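Local structure of toll-like receptor 13 (4Z0C) at residues F3-Q8 with K21-L26; I238-L243 with C272-N277; L429-N434 with G442-L447. The protein recognises and binds single-stranded bacterial 23S rRNA as an innate immune receptor, signalling through MYD88 and TRAF6 to activate NF-kappa-B. All coordinates share one frame; numbering follows the deposited sequence.

All three contacts belong to the leucine-rich-repeat ectodomain of the receptor, a curved solenoid, and they follow one another along the chain without overlapping. Contact 1 lies at the N-terminal end, between the residues leading into strand 7-9 and the loop before helix 26-30. Contact 2 sets a 3-10 turn in LRR 9 against helix 268-275, and contact 3 lies essentially within LRR 17, behind strand 428-430. Their centres are 46 to 56 Å apart and none touches another, so they pack separate coils as independent pieces of one curved frame. The nearest atoms of contacts 1 and 3 are each about 5 Å from the bound RNA; the nearest atom of contact 2 is about 27 Å from the bound RNA.

Contact 1 (F3-Q8 with K21-L26); sequences FNKCTQ and KKITNL. With NAG (2-acetamido-2-deoxy-beta-D-glucopyranose), chain S.
K5 meets K21 and I23 in the N-terminal cap of the leucine-rich-repeat solenoid, where strands 7-9 and 15-17 run antiparallel and the disulfide C6-C18 joins the residue just before the first strand to the one just after the second. K21 can be followed outward. Its CB faces the chain of K5, lying 4.1 Å from K5 CG. Next, chi1 of -58° sets CG beside its own backbone N, and K21 CG comes to 3.3 Å from K5 O, a carbon-to-carbonyl approach with no hydrogen bond. A bend at chi2 lays the chain along the same carbonyl, with K21 CD and K21 CE each 3.8 Å from K5 O. A further bend at chi4 turns NZ away to a weak hydrogen bond with the carbonyl of I19.

I23, two residues after K21, packs on the stem of the K5 side chain. The two lie alongside each other, running opposite ways, with I23 CG1 3.6 Å from K5 CG and I23 CD1 3.9 Å from the same CG. This is aliphatic packing of a lysine stem on a buried isoleucine, and no hydrogen bond or salt bridge joins the two segments. The loop around K21 and I23 is held from outside by N45, whose OD1 accepts from the backbone N of both residues. At the start of segment 3-8, F3 leans on H683 with ring planes at about 50°, so this end of the chain touches residues near its C terminus.

At the far end of the loop N25 does two jobs. Its OD1 accepts from the backbone N of E28 as the N-cap of helix 26-30, while N25 ND2 carries the N-linked sugar through a 1.5 Å covalent bond to C1 of the N-acetylglucosamine.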
ATOM      1  N   PHE A   3     -18.650 -22.182  25.248  1.00 35.39           N
ATOM      2  CA  PHE A   3     -17.699 -22.831  26.125  1.00 26.89           C
ATOM      3  C   PHE A   3     -16.752 -21.782  26.684  1.00 35.51           C
ATOM      4  O   PHE A   3     -16.930 -20.587  26.444  1.00 38.51           O
ATOM      5  CB  PHE A   3     -16.930 -23.904  25.364  1.00 25.12           C
ATOM      6  CG  PHE A   3     -17.766 -24.649  24.347  1.00 31.38           C
ATOM      7  CD1 PHE A   3     -19.027 -25.128  24.668  1.00 37.81           C
ATOM      8  CD2 PHE A   3     -17.282 -24.868  23.065  1.00 34.64           C
ATOM      9  CE1 PHE A   3     -19.785 -25.811  23.727  1.00 40.45           C
ATOM     10  CE2 PHE A   3     -18.038 -25.549  22.115  1.00 33.69           C
ATOM     11  CZ  PHE A   3     -19.284 -26.017  22.443  1.00 37.39           C
ATOM     12  N   ASN A   4     -15.734 -22.225  27.409  1.00 38.77           N
ATOM     13  CA  ASN A   4     -14.794 -21.303  28.037  1.00 31.75           C
ATOM     14  C   ASN A   4     -13.568 -21.032  27.164  1.00 33.50           C
ATOM     15  O   ASN A   4     -13.351 -19.896  26.743  1.00 40.26           O
ATOM     16  CB  ASN A   4     -14.369 -21.832  29.412  1.00 27.78           C
ATOM     17  CG  ASN A   4     -13.255 -21.006  30.047  1.00 36.28           C
ATOM     18  OD1 ASN A   4     -13.054 -19.836  29.716  1.00 46.24           O
ATOM     19  ND2 ASN A   4     -12.539 -21.614  30.984  1.00 37.01           N
ATOM     20  N   LYS A   5     -12.767 -22.066  26.920  1.00 28.60           N
ATOM     21  CA  LYS A   5     -11.505 -21.928  26.196  1.00 30.27           C
ATOM     22  C   LYS A   5     -11.612 -22.214  24.699  1.00 31.62           C
ATOM     23  O   LYS A   5     -10.773 -21.774  23.924  1.00 43.56           O
ATOM     24  CB  LYS A   5     -10.453 -22.849  26.810  1.00 41.05           C
ATOM     25  CG  LYS A   5      -9.265 -22.122  27.393  1.00 51.36           C
ATOM     26  CD  LYS A   5      -9.543 -21.600  28.779  1.00 53.01           C
ATOM     27  CE  LYS A   5      -8.264 -21.088  29.413  1.00 55.78           C
ATOM     28  NZ  LYS A   5      -8.520 -20.408  30.712  1.00 58.19           N
ATOM     29  N   CYS A   6     -12.670 -22.909  24.296  1.00 33.66           N
ATOM     30  CA  CYS A   6     -12.823 -23.427  22.940  1.00 23.04           C
ATOM     31  C   CYS A   6     -14.040 -22.833  22.253  1.00 26.64           C
ATOM     32  O   CYS A   6     -14.982 -22.391  22.916  1.00 22.71           O
ATOM     33  CB  CYS A   6     -13.037 -24.956  22.989  1.00 25.00           C
ATOM     34  SG  CYS A   6     -11.709 -25.951  23.712  1.00 41.68           S
ATOM     35  N   THR A   7     -14.076 -22.894  20.928  1.00 26.45           N
ATOM     36  CA  THR A   7     -15.289 -22.497  20.217  1.00 34.98           C
ATOM     37  C   THR A   7     -15.637 -23.500  19.146  1.00 38.88           C
ATOM     38  O   THR A   7     -14.776 -24.221  18.654  1.00 39.59           O
ATOM     39  CB  THR A   7     -15.174 -21.075  19.558  1.00 38.20           C
ATOM     40  OG1 THR A   7     -16.385 -20.776  18.851  1.00 33.97           O
ATOM     41  CG2 THR A   7     -13.999 -20.997  18.572  1.00 26.19           C
ATOM     42  N   GLN A   8     -16.913 -23.563  18.796  1.00 37.94           N
ATOM     43  CA  GLN A   8     -17.301 -24.323  17.618  1.00 34.32           C
ATOM     44  C   GLN A   8     -16.989 -23.538  16.345  1.00 34.56           C
ATOM     45  O   GLN A   8     -16.907 -22.310  16.352  1.00 34.63           O
ATOM     46  CB  GLN A   8     -18.781 -24.725  17.671  1.00 22.53           C
ATOM     47  CG  GLN A   8     -19.047 -25.919  18.614  1.00 28.96           C
ATOM     48  CD  GLN A   8     -20.521 -26.277  18.748  1.00 24.43           C
ATOM     49  OE1 GLN A   8     -20.856 -27.294  19.331  1.00 35.43           O
ATOM     50  NE2 GLN A   8     -21.404 -25.431  18.214  1.00 23.06           N
ATOM     51  N   LYS A  21      -4.732 -20.262  23.202  1.00 28.74           N
ATOM     52  CA  LYS A  21      -5.469 -19.847  24.389  1.00 34.33           C
ATOM     53  C   LYS A  21      -4.633 -20.036  25.654  1.00 39.15           C
ATOM     54  O   LYS A  21      -5.174 -20.019  26.754  1.00 35.94           O
ATOM     55  CB  LYS A  21      -6.767 -20.642  24.520  1.00 27.49           C
ATOM     56  CG  LYS A  21      -7.727 -20.545  23.338  1.00 32.29           C
ATOM     57  CD  LYS A  21      -8.146 -19.117  23.010  1.00 39.16           C
ATOM     58  CE  LYS A  21      -9.117 -19.108  21.833  1.00 48.78           C
ATOM     59  NZ  LYS A  21      -8.910 -17.947  20.916  1.00 65.51           N
ATOM     60  N   LYS A  22      -3.323 -20.232  25.497  1.00 41.62           N
ATOM     61  CA  LYS A  22      -2.431 -20.428  26.649  1.00 42.21           C
ATOM     62  C   LYS A  22      -2.896 -21.578  27.545  1.00 39.42           C
ATOM     63  O   LYS A  22      -2.665 -21.571  28.759  1.00 38.97           O
ATOM     64  CB  LYS A  22      -2.331 -19.152  27.485  1.00 47.81           C
ATOM     65  CG  LYS A  22      -1.291 -18.147  27.011  1.00 54.37           C
ATOM     66  CD  LYS A  22      -1.707 -16.742  27.389  1.00 59.14           C
ATOM     67  CE  LYS A  22      -0.569 -15.764  27.223  1.00 59.04           C
ATOM     68  NZ  LYS A  22       0.417 -15.988  28.318  1.00 59.01           N
ATOM     69  N   ILE A  23      -3.552 -22.560  26.937  1.00 32.37           N
ATOM     70  CA  ILE A  23      -4.080 -23.696  27.666  1.00 29.47           C
ATOM     71  C   ILE A  23      -2.955 -24.522  28.258  1.00 39.77           C
ATOM     72  O   ILE A  23      -1.985 -24.871  27.581  1.00 43.13           O
ATOM     73  CB  ILE A  23      -4.956 -24.581  26.762  1.00 34.35           C
ATOM     74  CG1 ILE A  23      -6.248 -23.847  26.396  1.00 35.34           C
ATOM     75  CG2 ILE A  23      -5.269 -25.919  27.435  1.00 25.44           C
ATOM     76  CD1 ILE A  23      -7.053 -24.528  25.290  1.00 39.36           C
ATOM     77  N   THR A  24      -3.091 -24.846  29.532  1.00 46.65           N
ATOM     78  CA  THR A  24      -2.056 -25.598  30.201  1.00 53.20           C
ATOM     79  C   THR A  24      -2.604 -26.888  30.789  1.00 58.77           C
ATOM     80  O   THR A  24      -1.874 -27.867  30.924  1.00 66.01           O
ATOM     81  CB  THR A  24      -1.377 -24.749  31.281  1.00 57.63           C
ATOM     82  OG1 THR A  24      -0.261 -25.468  31.809  1.00 66.58           O
ATOM     83  CG2 THR A  24      -2.344 -24.438  32.407  1.00 57.15           C
ATOM     84  N   ASN A  25      -3.899 -26.887  31.096  1.00 55.06           N
ATOM     85  CA  ASN A  25      -4.588 -28.055  31.642  1.00 48.65           C
ATOM     86  C   ASN A  25      -5.584 -28.631  30.628  1.00 41.72           C
ATOM     87  O   ASN A  25      -6.671 -28.087  30.423  1.00 36.53           O
ATOM     88  CB  ASN A  25      -5.278 -27.670  32.959  1.00 50.90           C
ATOM     89  CG  ASN A  25      -5.741 -28.872  33.767  1.00 51.25           C
ATOM     90  OD1 ASN A  25      -6.362 -29.793  33.234  1.00 48.15           O
ATOM     91  ND2 ASN A  25      -5.428 -28.866  35.070  1.00 60.90           N
ATOM     92  N   LEU A  26      -5.195 -29.732  29.993  1.00 38.77           N
ATOM     93  CA  LEU A  26      -5.961 -30.319  28.891  1.00 38.08           C
ATOM     94  C   LEU A  26      -7.391 -30.701  29.284  1.00 40.49           C
ATOM     95  O   LEU A  26      -8.358 -30.351  28.593  1.00 37.76           O
ATOM     96  CB  LEU A  26      -5.229 -31.543  28.325  1.00 30.87           C
ATOM     97  CG  LEU A  26      -6.007 -32.357  27.291  1.00 31.94           C
ATOM     98  CD1 LEU A  26      -6.354 -31.494  26.102  1.00 37.48           C
ATOM     99  CD2 LEU A  26      -5.205 -33.580  26.848  1.00 36.96           C
TER
HETATM  100  C1  NAG S 915      -6.118 -29.907  35.809  1.00 70.40           C
HETATM  101  C2  NAG S 915      -5.057 -30.586  36.687  1.00 72.69           C
HETATM  102  C3  NAG S 915      -5.650 -31.514  37.753  1.00 78.82           C
HETATM  103  C4  NAG S 915      -6.879 -30.913  38.437  1.00 80.52           C
HETATM  104  C5  NAG S 915      -7.853 -30.353  37.401  1.00 73.75           C
HETATM  105  C6  NAG S 915      -9.096 -29.743  38.050  1.00 72.16           C
HETATM  106  C7  NAG S 915      -2.838 -30.928  35.709  1.00 75.95           C
HETATM  107  C8  NAG S 915      -2.155 -31.325  34.430  1.00 68.67           C
HETATM  108  N2  NAG S 915      -4.107 -31.323  35.866  1.00 73.07           N
HETATM  109  O3  NAG S 915      -4.666 -31.792  38.730  1.00 79.44           O
HETATM  110  O4  NAG S 915      -7.514 -31.893  39.241  1.00 82.75           O
HETATM  111  O5  NAG S 915      -7.199 -29.398  36.581  1.00 69.97           O
HETATM  112  O6  NAG S 915      -8.763 -28.808  39.057  1.00 73.98           O
HETATM  113  O7  NAG S 915      -2.227 -30.265  36.551  1.00 79.60           O

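Contact 2 (I238-L243 with C272-N277); sequences IKLENL and CHLLGN
No flat group enters the contact of L274 with L240 and L243: no ring, amide or carboxylate has a face or edge in it, and all three partners are branched aliphatic side chains. The setting is the leucine-rich-repeat solenoid, where a 3-10 turn at 240-242, in LRR 9, packs against helix 268-275.

L274 is the shared partner. Its CG stands anti to the backbone N (chi1 174°), which carries the isobutyl group off the helix toward the turn. There its CD2 methyl serves two neighbours at once. L240 arrives crosswise, at about a right angle, and L240 CD2 rests 3.7 Å from L274 CD2. L243 comes in at a slant. Its CD2 also lies 3.7 Å from L274 CD2, while the second methyl of L274, CD1, approaches L243 CB at 4.2 Å.

The 3-10 turn and the residue after it put L240 and L243 on the same flank, and the backbone bond from L243 N to L240 O (3.2 Å) spans the stretch between them. M254 of strand 253-255 touches both L243 and L274, continuing the apolar layer into the parallel strands, and L240 also packs on L256. On the helix side, C272 is disulfide-bonded to C302, which links helix 268-275 to helix 293-302. The amide of N277 turns back along the chain, its ND2 making a weak hydrogen bond of 3.2 Å to H273 O.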
ATOM      1  N   ILE A 238      26.714 -40.465  -4.097  1.00 38.56           N
ATOM      2  CA  ILE A 238      26.674 -41.902  -4.295  1.00 43.35           C
ATOM      3  C   ILE A 238      27.528 -42.324  -5.490  1.00 51.12           C
ATOM      4  O   ILE A 238      27.443 -41.739  -6.567  1.00 56.48           O
ATOM      5  CB  ILE A 238      25.224 -42.371  -4.503  1.00 46.85           C
ATOM      6  CG1 ILE A 238      25.166 -43.876  -4.719  1.00 40.62           C
ATOM      7  CG2 ILE A 238      24.576 -41.645  -5.680  1.00 49.69           C
ATOM      8  CD1 ILE A 238      23.761 -44.390  -4.772  1.00 41.77           C
ATOM      9  N   LYS A 239      28.387 -43.312  -5.286  1.00 52.29           N
ATOM     10  CA  LYS A 239      29.179 -43.851  -6.386  1.00 56.23           C
ATOM     11  C   LYS A 239      28.237 -44.582  -7.344  1.00 52.75           C
ATOM     12  O   LYS A 239      27.882 -45.735  -7.108  1.00 49.79           O
ATOM     13  CB  LYS A 239      30.261 -44.797  -5.848  1.00 62.25           C
ATOM     14  CG  LYS A 239      31.144 -45.426  -6.917  1.00 68.50           C
ATOM     15  CD  LYS A 239      32.324 -46.179  -6.308  1.00 72.80           C
ATOM     16  CE  LYS A 239      32.976 -47.119  -7.322  1.00 71.32           C
ATOM     17  NZ  LYS A 239      34.066 -47.929  -6.710  1.00 67.65           N
ATOM     18  N   LEU A 240      27.840 -43.917  -8.423  1.00 53.90           N
ATOM     19  CA  LEU A 240      26.800 -44.443  -9.310  1.00 53.59           C
ATOM     20  C   LEU A 240      27.121 -45.770 -10.018  1.00 61.99           C
ATOM     21  O   LEU A 240      26.204 -46.459 -10.475  1.00 62.76           O
ATOM     22  CB  LEU A 240      26.368 -43.387 -10.334  1.00 55.53           C
ATOM     23  CG  LEU A 240      25.315 -42.399  -9.806  1.00 63.29           C
ATOM     24  CD1 LEU A 240      25.932 -41.053  -9.426  1.00 66.28           C
ATOM     25  CD2 LEU A 240      24.169 -42.221 -10.783  1.00 64.45           C
ATOM     26  N   GLU A 241      28.401 -46.136 -10.106  1.00 66.24           N
ATOM     27  CA  GLU A 241      28.789 -47.434 -10.668  1.00 64.98           C
ATOM     28  C   GLU A 241      28.228 -48.602  -9.847  1.00 69.18           C
ATOM     29  O   GLU A 241      27.922 -49.666 -10.392  1.00 70.45           O
ATOM     30  CB  GLU A 241      30.308 -47.557 -10.753  1.00 67.42           C
ATOM     31  CG  GLU A 241      30.951 -46.669 -11.803  1.00 78.05           C
ATOM     32  CD  GLU A 241      31.272 -45.284 -11.277  1.00 90.53           C
ATOM     33  OE1 GLU A 241      31.153 -45.079 -10.051  1.00 96.08           O
ATOM     34  OE2 GLU A 241      31.650 -44.402 -12.084  1.00 92.01           O
ATOM     35  N   ASN A 242      28.086 -48.392  -8.539  1.00 66.77           N
ATOM     36  CA  ASN A 242      27.607 -49.430  -7.633  1.00 59.10           C
ATOM     37  C   ASN A 242      26.096 -49.521  -7.586  1.00 64.60           C
ATOM     38  O   ASN A 242      25.522 -50.271  -6.800  1.00 69.65           O
ATOM     39  CB  ASN A 242      28.178 -49.213  -6.239  1.00 58.84           C
ATOM     40  CG  ASN A 242      29.678 -49.383  -6.205  1.00 65.91           C
ATOM     41  OD1 ASN A 242      30.296 -49.667  -7.229  1.00 68.43           O
ATOM     42  ND2 ASN A 242      30.274 -49.194  -5.037  1.00 70.46           N
ATOM     43  N   LEU A 243      25.451 -48.742  -8.439  1.00 69.75           N
ATOM     44  CA  LEU A 243      24.026 -48.873  -8.658  1.00 59.82           C
ATOM     45  C   LEU A 243      23.933 -49.906  -9.762  1.00 50.31           C
ATOM     46  O   LEU A 243      24.809 -49.996 -10.615  1.00 56.78           O
ATOM     47  CB  LEU A 243      23.440 -47.538  -9.114  1.00 56.23           C
ATOM     48  CG  LEU A 243      22.184 -46.916  -8.491  1.00 58.80           C
ATOM     49  CD1 LEU A 243      21.933 -47.333  -7.049  1.00 54.08           C
ATOM     50  CD2 LEU A 243      22.305 -45.402  -8.587  1.00 60.66           C
ATOM     51  N   CYS A 272      24.766 -42.458 -18.247  1.00 43.98           N
ATOM     52  CA  CYS A 272      24.086 -43.131 -19.346  1.00 43.11           C
ATOM     53  C   CYS A 272      24.180 -44.660 -19.245  1.00 43.38           C
ATOM     54  O   CYS A 272      23.247 -45.371 -19.641  1.00 42.97           O
ATOM     55  CB  CYS A 272      24.626 -42.658 -20.693  1.00 40.77           C
ATOM     56  SG  CYS A 272      24.005 -41.058 -21.230  1.00 64.54           S
ATOM     57  N   HIS A 273      25.292 -45.164 -18.714  1.00 40.01           N
ATOM     58  CA  HIS A 273      25.430 -46.619 -18.559  1.00 49.13           C
ATOM     59  C   HIS A 273      24.352 -47.162 -17.625  1.00 41.81           C
ATOM     60  O   HIS A 273      23.821 -48.253 -17.840  1.00 39.99           O
ATOM     61  CB  HIS A 273      26.830 -47.042 -18.070  1.00 46.99           C
ATOM     62  CG  HIS A 273      26.973 -48.522 -17.895  1.00 58.66           C
ATOM     63  ND1 HIS A 273      26.808 -49.412 -18.936  1.00 63.12           N
ATOM     64  CD2 HIS A 273      27.201 -49.275 -16.791  1.00 61.64           C
ATOM     65  CE1 HIS A 273      26.955 -50.645 -18.486  1.00 59.34           C
ATOM     66  NE2 HIS A 273      27.194 -50.590 -17.187  1.00 61.04           N
ATOM     67  N   LEU A 274      24.035 -46.384 -16.596  1.00 40.94           N
ATOM     68  CA  LEU A 274      22.955 -46.718 -15.674  1.00 48.89           C
ATOM     69  C   LEU A 274      21.594 -46.522 -16.335  1.00 51.31           C
ATOM     70  O   LEU A 274      20.834 -47.475 -16.519  1.00 45.24           O
ATOM     71  CB  LEU A 274      23.040 -45.846 -14.418  1.00 44.84           C
ATOM     72  CG  LEU A 274      21.910 -45.963 -13.395  1.00 39.97           C
ATOM     73  CD1 LEU A 274      21.769 -47.411 -12.911  1.00 38.62           C
ATOM     74  CD2 LEU A 274      22.151 -45.019 -12.238  1.00 38.13           C
ATOM     75  N   LEU A 275      21.308 -45.272 -16.690  1.00 49.83           N
ATOM     76  CA  LEU A 275      19.995 -44.853 -17.181  1.00 46.83           C
ATOM     77  C   LEU A 275      19.574 -45.578 -18.463  1.00 40.75           C
ATOM     78  O   LEU A 275      18.381 -45.836 -18.676  1.00 31.93           O
ATOM     79  CB  LEU A 275      19.983 -43.336 -17.408  1.00 46.70           C
ATOM     80  CG  LEU A 275      19.428 -42.451 -16.292  1.00 52.89           C
ATOM     81  CD1 LEU A 275      19.859 -42.925 -14.906  1.00 53.73           C
ATOM     82  CD2 LEU A 275      19.851 -41.012 -16.521  1.00 48.98           C
ATOM     83  N   GLY A 276      20.550 -45.871 -19.323  1.00 38.79           N
ATOM     84  CA  GLY A 276      20.286 -46.529 -20.591  1.00 36.06           C
ATOM     85  C   GLY A 276      19.704 -47.928 -20.458  1.00 45.10           C
ATOM     86  O   GLY A 276      19.092 -48.445 -21.396  1.00 48.41           O
ATOM     87  N   ASN A 277      19.877 -48.539 -19.290  1.00 46.11           N
ATOM     88  CA  ASN A 277      19.347 -49.883 -19.040  1.00 49.16           C
ATOM     89  C   ASN A 277      18.116 -49.938 -18.139  1.00 51.30           C
ATOM     90  O   ASN A 277      17.810 -50.984 -17.568  1.00 42.81           O
ATOM     91  CB  ASN A 277      20.436 -50.785 -18.487  1.00 51.83           C
ATOM     92  CG  ASN A 277      21.466 -51.149 -19.535  1.00 54.88           C
ATOM     93  OD1 ASN A 277      21.125 -51.643 -20.612  1.00 59.20           O
ATOM     94  ND2 ASN A 277      22.727 -50.854 -19.247  1.00 44.56           N
TER

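Contact 3 (L429-N434 with G442-L447); sequences LDLGDN and GTFRPL
L429 and L431 point into the core of a leucine-rich repeat, LRR 17, and meet F444 and L447 across it. The pattern is the classic LxLxxN stretch, with L429, L431 and N434 in its key places, followed by the phenylalanine that fills the core.

The packing between the segments is wholly apolar. L429 crosses L447 at about a right angle, with L429 CD2 3.9 Å from L447 CD1, and the same CD2 lies obliquely to the F444 ring, 4.2 Å from F444 CE1. L431 and F444 lie alongside, running opposite ways, which places L431 CD1 at the ring edge, near its plane, 4.2 Å from F444 CE1. The first torsion of F444 (-44°) sets its ring beside the backbone N, from where it reaches toward the strand. Within the same segment, T443 CG2 stands 3.8 Å above the centre of one face of the F444 ring. L453 of the next strand also touches both L429 and F444.

No hydrogen bond crosses between the segments; those present lie within them, run to neighbouring coils or, at D433 O, reach R437 of the second subunit. D430 OD1 takes G432 N at 3.0 Å in an Asx turn, and two type I turns shape 442-447. N434 is gripped on both sides of its amide: OD1 receives I412 N, while ND2 donates to L407 O and, at 2.9 Å, to L431 O from above that carbonyl's plane.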
ATOM      1  N   LEU A 429      -4.327 -16.307 -17.765  1.00 29.64           N
ATOM      2  CA  LEU A 429      -3.213 -15.416 -18.055  1.00 24.60           C
ATOM      3  C   LEU A 429      -2.757 -14.667 -16.807  1.00 29.20           C
ATOM      4  O   LEU A 429      -3.509 -13.864 -16.233  1.00 24.43           O
ATOM      5  CB  LEU A 429      -3.578 -14.455 -19.177  1.00 26.58           C
ATOM      6  CG  LEU A 429      -2.559 -13.351 -19.469  1.00 27.98           C
ATOM      7  CD1 LEU A 429      -1.177 -13.924 -19.849  1.00 16.19           C
ATOM      8  CD2 LEU A 429      -3.110 -12.471 -20.564  1.00 17.81           C
ATOM      9  N   ASP A 430      -1.521 -14.924 -16.385  1.00 26.76           N
ATOM     10  CA  ASP A 430      -1.033 -14.318 -15.156  1.00 26.31           C
ATOM     11  C   ASP A 430      -0.036 -13.199 -15.454  1.00 27.98           C
ATOM     12  O   ASP A 430       1.123 -13.462 -15.824  1.00 26.87           O
ATOM     13  CB  ASP A 430      -0.395 -15.366 -14.244  1.00 18.49           C
ATOM     14  CG  ASP A 430      -0.152 -14.844 -12.826  1.00 33.76           C
ATOM     15  OD1 ASP A 430      -0.362 -13.630 -12.564  1.00 34.57           O
ATOM     16  OD2 ASP A 430       0.280 -15.643 -11.968  1.00 39.95           O
ATOM     17  N   LEU A 431      -0.485 -11.954 -15.273  1.00 26.24           N
ATOM     18  CA  LEU A 431       0.363 -10.781 -15.512  1.00 26.18           C
ATOM     19  C   LEU A 431       0.662 -10.071 -14.219  1.00 23.74           C
ATOM     20  O   LEU A 431       1.035  -8.895 -14.211  1.00 19.54           O
ATOM     21  CB  LEU A 431      -0.292  -9.811 -16.491  1.00 21.30           C
ATOM     22  CG  LEU A 431      -0.115 -10.289 -17.927  1.00 25.99           C
ATOM     23  CD1 LEU A 431      -1.172  -9.697 -18.846  1.00 25.38           C
ATOM     24  CD2 LEU A 431       1.279  -9.913 -18.377  1.00 21.43           C
ATOM     25  N   GLY A 432       0.472 -10.794 -13.124  1.00 14.55           N
ATOM     26  CA  GLY A 432       0.668 -10.247 -11.804  1.00 10.15           C
ATOM     27  C   GLY A 432       2.080  -9.765 -11.546  1.00 13.73           C
ATOM     28  O   GLY A 432       3.024 -10.265 -12.125  1.00 22.57           O
ATOM     29  N   ASP A 433       2.200  -8.738 -10.712  1.00 21.10           N
ATOM     30  CA  ASP A 433       3.474  -8.288 -10.180  1.00 20.46           C
ATOM     31  C   ASP A 433       4.428  -7.816 -11.282  1.00 20.65           C
ATOM     32  O   ASP A 433       5.647  -7.880 -11.136  1.00 17.19           O
ATOM     33  CB  ASP A 433       4.116  -9.370  -9.322  1.00 26.36           C
ATOM     34  CG  ASP A 433       5.266  -8.841  -8.485  1.00 47.18           C
ATOM     35  OD1 ASP A 433       5.269  -7.628  -8.189  1.00 54.07           O
ATOM     36  OD2 ASP A 433       6.183  -9.629  -8.158  1.00 58.66           O
ATOM     37  N   ASN A 434       3.870  -7.346 -12.389  1.00 22.34           N
ATOM     38  CA  ASN A 434       4.687  -6.677 -13.388  1.00 21.65           C
ATOM     39  C   ASN A 434       4.794  -5.174 -13.099  1.00 23.09           C
ATOM     40  O   ASN A 434       4.717  -4.770 -11.940  1.00 27.89           O
ATOM     41  CB  ASN A 434       4.188  -6.995 -14.798  1.00 19.52           C
ATOM     42  CG  ASN A 434       4.611  -8.408 -15.254  1.00 25.42           C
ATOM     43  OD1 ASN A 434       5.778  -8.648 -15.549  1.00 32.20           O
ATOM     44  ND2 ASN A 434       3.661  -9.325 -15.328  1.00 17.10           N
ATOM     45  N   GLY A 442      -8.670  -3.120 -26.202  1.00 52.34           N
ATOM     46  CA  GLY A 442      -8.496  -4.289 -27.038  1.00 47.36           C
ATOM     47  C   GLY A 442      -7.290  -5.152 -26.733  1.00 45.96           C
ATOM     48  O   GLY A 442      -6.996  -6.076 -27.502  1.00 45.80           O
ATOM     49  N   THR A 443      -6.594  -4.867 -25.631  1.00 36.37           N
ATOM     50  CA  THR A 443      -5.360  -5.595 -25.315  1.00 36.52           C
ATOM     51  C   THR A 443      -5.579  -7.108 -25.268  1.00 30.67           C
ATOM     52  O   THR A 443      -4.706  -7.861 -25.674  1.00 28.21           O
ATOM     53  CB  THR A 443      -4.696  -5.113 -24.003  1.00 37.98           C
ATOM     54  OG1 THR A 443      -4.195  -3.786 -24.179  1.00 39.84           O
ATOM     55  CG2 THR A 443      -3.528  -6.025 -23.609  1.00 27.19           C
ATOM     56  N   PHE A 444      -6.757  -7.537 -24.801  1.00 23.60           N
ATOM     57  CA  PHE A 444      -7.065  -8.965 -24.649  1.00 28.82           C
ATOM     58  C   PHE A 444      -8.144  -9.436 -25.628  1.00 29.43           C
ATOM     59  O   PHE A 444      -8.714 -10.499 -25.440  1.00 35.25           O
ATOM     60  CB  PHE A 444      -7.503  -9.288 -23.208  1.00 29.94           C
ATOM     61  CG  PHE A 444      -6.658  -8.637 -22.158  1.00 28.50           C
ATOM     62  CD1 PHE A 444      -5.417  -9.148 -21.832  1.00 29.39           C
ATOM     63  CD2 PHE A 444      -7.102  -7.495 -21.507  1.00 27.51           C
ATOM     64  CE1 PHE A 444      -4.622  -8.538 -20.873  1.00 24.49           C
ATOM     65  CE2 PHE A 444      -6.321  -6.882 -20.538  1.00 22.14           C
ATOM     66  CZ  PHE A 444      -5.072  -7.411 -20.222  1.00 19.89           C
ATOM     67  N   ARG A 445      -8.439  -8.631 -26.645  1.00 30.43           N
ATOM     68  CA  ARG A 445      -9.449  -8.982 -27.655  1.00 33.16           C
ATOM     69  C   ARG A 445      -9.367 -10.403 -28.228  1.00 38.28           C
ATOM     70  O   ARG A 445     -10.403 -11.053 -28.374  1.00 39.88           O
ATOM     71  CB  ARG A 445      -9.456  -7.972 -28.814  1.00 42.94           C
ATOM     72  CG  ARG A 445     -10.621  -7.015 -28.809  1.00 59.03           C
ATOM     73  CD  ARG A 445     -11.408  -7.093 -30.115  1.00 74.22           C
ATOM     74  NE  ARG A 445     -12.316  -8.241 -30.152  1.00 88.64           N
ATOM     75  CZ  ARG A 445     -13.589  -8.214 -29.758  1.00 92.15           C
ATOM     76  NH1 ARG A 445     -14.119  -7.090 -29.292  1.00 92.00           N
ATOM     77  NH2 ARG A 445     -14.335  -9.315 -29.827  1.00 88.92           N
ATOM     78  N   PRO A 446      -8.151 -10.884 -28.577  1.00 35.82           N
ATOM     79  CA  PRO A 446      -8.060 -12.233 -29.148  1.00 34.93           C
ATOM     80  C   PRO A 446      -8.368 -13.365 -28.181  1.00 37.78           C
ATOM     81  O   PRO A 446      -8.675 -14.453 -28.642  1.00 44.38           O
ATOM     82  CB  PRO A 446      -6.592 -12.337 -29.580  1.00 40.07           C
ATOM     83  CG  PRO A 446      -6.126 -10.930 -29.704  1.00 31.57           C
ATOM     84  CD  PRO A 446      -6.858 -10.180 -28.653  1.00 33.06           C
ATOM     85  N   LEU A 447      -8.273 -13.125 -26.877  1.00 36.15           N
ATOM     86  CA  LEU A 447      -8.377 -14.195 -25.889  1.00 35.43           C
ATOM     87  C   LEU A 447      -9.813 -14.623 -25.595  1.00 36.13           C
ATOM     88  O   LEU A 447     -10.291 -14.523 -24.454  1.00 30.32           O
ATOM     89  CB  LEU A 447      -7.647 -13.783 -24.613  1.00 31.22           C
ATOM     90  CG  LEU A 447      -6.215 -13.319 -24.901  1.00 26.42           C
ATOM     91  CD1 LEU A 447      -5.469 -12.956 -23.622  1.00 20.85           C
ATOM     92  CD2 LEU A 447      -5.466 -14.400 -25.674  1.00 25.83           C
TER